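Local coordinates for protein beta-Ala-His dipeptidase (Homo sapiens, PDB 3DLJ) that hydrolyses Xaa-His dipeptides, above all carnosine and anserine, as a secreted homodimeric metallopeptidase of the M20 family that binds two zinc ions per subunit, at residues Gly223-Met228 with Phe351-Val356; Pro271-Glu276 with Pro357-Ser362. All blocks are in the same frame, centred on the assembly; numbering follows the deposited sequence.

Interaction 1. Residues Gly223-Met228 with Phe351-Val356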
# COMPACT_ATOMS: atom_id res chain seq x y z
N GLY A 223 6.29 8.81 -5.51
CA GLY A 223 7.08 8.88 -4.30
C GLY A 223 6.27 9.51 -3.17
O GLY A 223 5.07 9.78 -3.32
N ASN A 224 6.93 9.73 -2.03
CA ASN A 224 6.30 10.42 -0.91
C ASN A 224 7.28 11.16 -0.00
O ASN A 224 8.44 10.78 0.11
CB ASN A 224 5.40 9.47 -0.08
CG ASN A 224 4.27 10.24 0.65
OD1 ASN A 224 4.10 11.44 0.45
ND2 ASN A 224 3.51 9.55 1.47
N SER A 225 6.80 12.22 0.63
CA SER A 225 7.56 12.86 1.68
C SER A 225 6.60 13.19 2.83
O SER A 225 5.63 13.93 2.67
CB SER A 225 8.30 14.08 1.13
OG SER A 225 7.40 14.94 0.46
N TYR A 226 6.85 12.58 3.99
CA TYR A 226 6.02 12.75 5.15
C TYR A 226 6.67 13.76 6.11
O TYR A 226 7.82 13.60 6.51
CB TYR A 226 5.79 11.39 5.83
CG TYR A 226 4.47 11.34 6.59
CD1 TYR A 226 3.32 10.81 6.00
CD2 TYR A 226 4.38 11.88 7.89
CE1 TYR A 226 2.11 10.78 6.70
CE2 TYR A 226 3.19 11.86 8.58
CZ TYR A 226 2.06 11.31 7.99
OH TYR A 226 0.92 11.30 8.73
N PHE A 227 5.92 14.82 6.45
CA PHE A 227 6.41 15.87 7.33
C PHE A 227 5.67 15.87 8.67
O PHE A 227 4.48 15.60 8.74
CB PHE A 227 6.31 17.25 6.65
CG PHE A 227 7.25 17.42 5.49
CD1 PHE A 227 6.88 17.02 4.21
CD2 PHE A 227 8.51 17.98 5.67
CE1 PHE A 227 7.75 17.15 3.14
CE2 PHE A 227 9.39 18.12 4.60
CZ PHE A 227 9.00 17.70 3.33
N MET A 228 6.43 16.13 9.72
CA MET A 228 5.89 16.38 11.03
C MET A 228 6.31 17.78 11.39
O MET A 228 7.48 18.13 11.25
CB MET A 228 6.47 15.37 12.01
CG MET A 228 6.04 13.92 11.67
SD MET A 228 6.40 12.86 13.08
CE MET A 228 5.76 11.34 12.44
N PHE A 351 1.55 15.96 7.52
CA PHE A 351 1.16 16.11 6.14
C PHE A 351 2.23 15.49 5.24
O PHE A 351 3.35 15.26 5.68
CB PHE A 351 0.91 17.60 5.77
CG PHE A 351 2.18 18.44 5.68
CD1 PHE A 351 2.85 18.58 4.47
CD2 PHE A 351 2.69 19.07 6.80
CE1 PHE A 351 3.99 19.37 4.36
CE2 PHE A 351 3.85 19.86 6.71
CZ PHE A 351 4.50 20.01 5.49
N SER A 352 1.87 15.21 4.00
CA SER A 352 2.82 14.61 3.09
C SER A 352 2.59 15.13 1.68
O SER A 352 1.51 15.59 1.34
CB SER A 352 2.75 13.06 3.13
OG SER A 352 1.44 12.58 2.84
N ILE A 353 3.64 15.04 0.88
CA ILE A 353 3.61 15.42 -0.50
C ILE A 353 4.01 14.19 -1.33
O ILE A 353 5.11 13.65 -1.19
CB ILE A 353 4.57 16.62 -0.78
CG1 ILE A 353 4.22 17.82 0.11
CG2 ILE A 353 4.54 17.01 -2.25
CD1 ILE A 353 5.21 18.98 0.07
N ARG A 354 3.10 13.78 -2.20
CA ARG A 354 3.38 12.73 -3.15
C ARG A 354 4.28 13.26 -4.24
O ARG A 354 4.07 14.36 -4.75
CB ARG A 354 2.07 12.17 -3.70
CG ARG A 354 1.18 11.59 -2.61
CD ARG A 354 1.63 10.19 -2.17
NE ARG A 354 0.81 9.67 -1.06
CZ ARG A 354 1.01 8.50 -0.44
NH1 ARG A 354 0.20 8.13 0.55
NH2 ARG A 354 2.01 7.69 -0.81
N LEU A 355 5.31 12.50 -4.57
CA LEU A 355 6.32 12.98 -5.48
C LEU A 355 6.23 12.30 -6.83
O LEU A 355 5.85 11.14 -6.91
CB LEU A 355 7.71 12.82 -4.88
CG LEU A 355 7.91 13.28 -3.43
CD1 LEU A 355 9.37 13.05 -3.02
CD2 LEU A 355 7.57 14.73 -3.27
N VAL A 356 6.57 13.04 -7.88
CA VAL A 356 6.52 12.55 -9.24
C VAL A 356 7.84 12.94 -9.95
O VAL A 356 8.57 13.81 -9.48
CB VAL A 356 5.29 13.14 -10.02
CG1 VAL A 356 4.00 12.76 -9.32
CG2 VAL A 356 5.41 14.66 -10.17

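Interaction 2. Residues Pro271-Glu276 with Pro357-Ser362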
# COMPACT_ATOMS: atom_id res chain seq x y z
N PRO A 271 7.11 27.36 -2.23
CA PRO A 271 7.93 27.75 -3.39
C PRO A 271 8.98 26.71 -3.82
O PRO A 271 9.62 26.07 -2.96
CB PRO A 271 8.59 29.07 -2.95
CG PRO A 271 7.69 29.59 -1.81
CD PRO A 271 7.22 28.33 -1.11
N GLY A 272 9.12 26.53 -5.14
CA GLY A 272 10.03 25.54 -5.71
C GLY A 272 9.42 24.19 -6.04
O GLY A 272 9.96 23.45 -6.83
N ILE A 273 8.28 23.85 -5.45
CA ILE A 273 7.71 22.49 -5.59
C ILE A 273 7.44 22.00 -7.03
O ILE A 273 7.49 20.80 -7.29
CB ILE A 273 6.48 22.29 -4.65
CG1 ILE A 273 6.95 21.93 -3.24
CG2 ILE A 273 5.62 21.10 -5.10
CD1 ILE A 273 7.29 20.45 -3.05
N TYR A 274 7.18 22.91 -7.97
CA TYR A 274 6.86 22.51 -9.35
C TYR A 274 8.04 22.62 -10.31
O TYR A 274 7.96 22.22 -11.45
CB TYR A 274 5.64 23.28 -9.89
CG TYR A 274 4.37 22.94 -9.14
CD1 TYR A 274 3.90 23.76 -8.14
CD2 TYR A 274 3.68 21.76 -9.43
CE1 TYR A 274 2.75 23.44 -7.42
CE2 TYR A 274 2.51 21.43 -8.72
CZ TYR A 274 2.05 22.29 -7.72
OH TYR A 274 0.92 21.97 -6.99
N ASP A 275 9.14 23.16 -9.81
CA ASP A 275 10.32 23.41 -10.61
C ASP A 275 10.75 22.23 -11.47
O ASP A 275 11.05 22.40 -12.65
CB ASP A 275 11.48 23.83 -9.71
CG ASP A 275 11.30 25.23 -9.17
OD1 ASP A 275 10.33 25.95 -9.55
OD2 ASP A 275 12.16 25.60 -8.35
N GLU A 276 10.77 21.04 -10.87
CA GLU A 276 11.34 19.86 -11.49
C GLU A 276 10.34 18.80 -11.97
O GLU A 276 10.75 17.72 -12.41
CB GLU A 276 12.42 19.24 -10.58
CG GLU A 276 13.60 20.18 -10.28
CD GLU A 276 14.81 19.44 -9.71
OE1 GLU A 276 15.61 18.88 -10.52
OE2 GLU A 276 14.95 19.41 -8.46
N PRO A 357 8.17 12.26 -11.06
CA PRO A 357 9.29 12.69 -11.90
C PRO A 357 9.16 14.17 -12.31
O PRO A 357 8.07 14.59 -12.70
CB PRO A 357 9.19 11.78 -13.13
CG PRO A 357 8.44 10.59 -12.68
CD PRO A 357 7.56 11.00 -11.55
N HIS A 358 10.24 14.95 -12.24
CA HIS A 358 11.56 14.52 -11.74
C HIS A 358 11.95 15.14 -10.39
O HIS A 358 13.06 15.62 -10.24
CB HIS A 358 12.64 14.87 -12.77
CG HIS A 358 12.81 13.82 -13.82
ND1 HIS A 358 13.14 14.12 -15.13
CD2 HIS A 358 12.67 12.47 -13.77
CE1 HIS A 358 13.21 13.00 -15.83
NE2 HIS A 358 12.93 11.98 -15.03
N MET A 359 11.04 15.09 -9.41
CA MET A 359 11.29 15.76 -8.12
C MET A 359 12.39 15.12 -7.24
O MET A 359 12.41 13.91 -7.04
CB MET A 359 9.97 15.89 -7.33
CG MET A 359 8.84 16.62 -8.08
SD MET A 359 7.22 16.54 -7.27
CE MET A 359 7.42 17.79 -5.99
N ASN A 360 13.26 15.95 -6.69
CA ASN A 360 14.26 15.52 -5.71
C ASN A 360 13.77 15.60 -4.24
O ASN A 360 13.38 16.66 -3.76
CB ASN A 360 15.53 16.36 -5.89
CG ASN A 360 16.68 15.86 -5.03
OD1 ASN A 360 16.95 16.40 -3.96
ND2 ASN A 360 17.35 14.79 -5.48
N VAL A 361 13.82 14.46 -3.55
CA VAL A 361 13.48 14.36 -2.12
C VAL A 361 14.22 15.38 -1.24
O VAL A 361 13.61 16.03 -0.38
CB VAL A 361 13.73 12.91 -1.58
CG1 VAL A 361 13.48 12.84 -0.09
CG2 VAL A 361 12.83 11.90 -2.26
N SER A 362 15.52 15.53 -1.44
CA SER A 362 16.31 16.43 -0.60
C SER A 362 15.94 17.87 -0.85
O SER A 362 15.97 18.67 0.09
CB SER A 362 17.83 16.21 -0.81
OG SER A 362 18.16 14.87 -0.49

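Interaction 1. Residues Gly223-Met228 with Phe351-Val356
Asn-224 and Arg-354 stack their flat ends one on the other: the amide lies 15° from parallel to the guanidinium, its ND2 over the centre of that group and 3.3 Å from Arg-354 CZ. Asn-224 reaches there with CG anti to the backbone N (chi1 -154°), while the arginine chain bends at chi2. Two donors, ND2 and NH2, face each other here without bonding; NH2 has a weak hydrogen bond to Thr-428. Replacing Arg-354 by alanine would probably strip the Asn-224 amide of the flat group it lies on, leaving it held less firmly, and Thr-428 OG1 would lose its weak bond with NH2. On the other face of the sheet, Phe-227 places CB over the ring of Phe-351, 3.7 Å from its centroid, a CH-pi contact; the two rings, nearly parallel, are slid so far apart that they hardly overlap. These pairs belong to antiparallel strands, 216-232 and 346-355, of the sheet that in M20 peptidases forms the core of the lid, or dimerisation, domain. Ile-353 O accepts twice, from Ser-225 N at 2.9 Å and from Ser-225 OG at 3.1 Å, the hydroxyl lying on a lone pair in the carbonyl plane. Farther out, Val-368 of helix 361-377 packs on Phe-227, Phe-351 and Ile-353; His-328 NE2 is hydrogen-bonded to Ser-352 OG, and its ring meets Tyr-226 nearly parallel.

Interaction 2. Residues Pro271-Glu276 with Pro357-Ser362
The backbones of Glu-276 and His-358 are joined by one hydrogen bond, His-358 N to Glu-276 O at 2.8 Å with 148° at the hydrogen. The peptide bond between Pro-357 and His-358 is cis, and His-358 CB also comes within 3.4 Å of Glu-276 O, so the carbonyl meets both the amide and the first side-chain carbon of the same residue. Beyond CB the imidazole leads away from 271-276, and the side chain touches Val-278 farther along the same loop. Met-359 makes the apolar part of the contact with its terminal methyl: CE sits 3.9 Å from Ile-273 CG2 and close to CD1 as well, and the same methyl lies 3.3 Å from Ile-273 O, a plain van der Waals approach to the carbonyl. A bend at chi3 (78°) turns this methyl towards the isoleucine, and Val-364 of helix 361-377 touches both residues from the helix side. Glu-276 is on the exposed side of the contact. Its CB packs at 3.7 Å from His-358 O, and its extended chain runs beside Asn-360 in the same direction, bringing OE2 to 4.0 Å from Asn-360 CB, a contact with the carbon and not with the amide. The amide of Asn-360 is engaged by the helix, where OD1 accepts from Ala-363 N. Ile-273 is itself held in a type I beta turn from Gly-272 to Asp-275, closed by the bond from Asp-275 N to Gly-272 O. The whole is a loop laid against a strand-to-helix connection, with Asn-360 as the side-chain N-cap of helix 361-377.

In the fold
Strand 346-355 and helix 361-377 follow each other in the chain, so the second segment of interaction 1 runs straight into that of interaction 2; their centres lie 11 Å apart. The contacts also meet through side chains: Leu-355 CD1 packs on Val-361 CG2 at 3.7 Å, and Ile-353 CD1 on Ile-273 CD1 at 4.0 Å. Leu-355 and Ile-353 make these contacts from the sheet face that also bears Phe-227, the one that helix 361-377 packs on. On the opposite face Arg-354 comes near the catalytic centre: its side chain is about 7 Å from that of His-456, a zinc ligand, and about 10 Å from a bound zinc ion. Interaction 2 lies away from these sites.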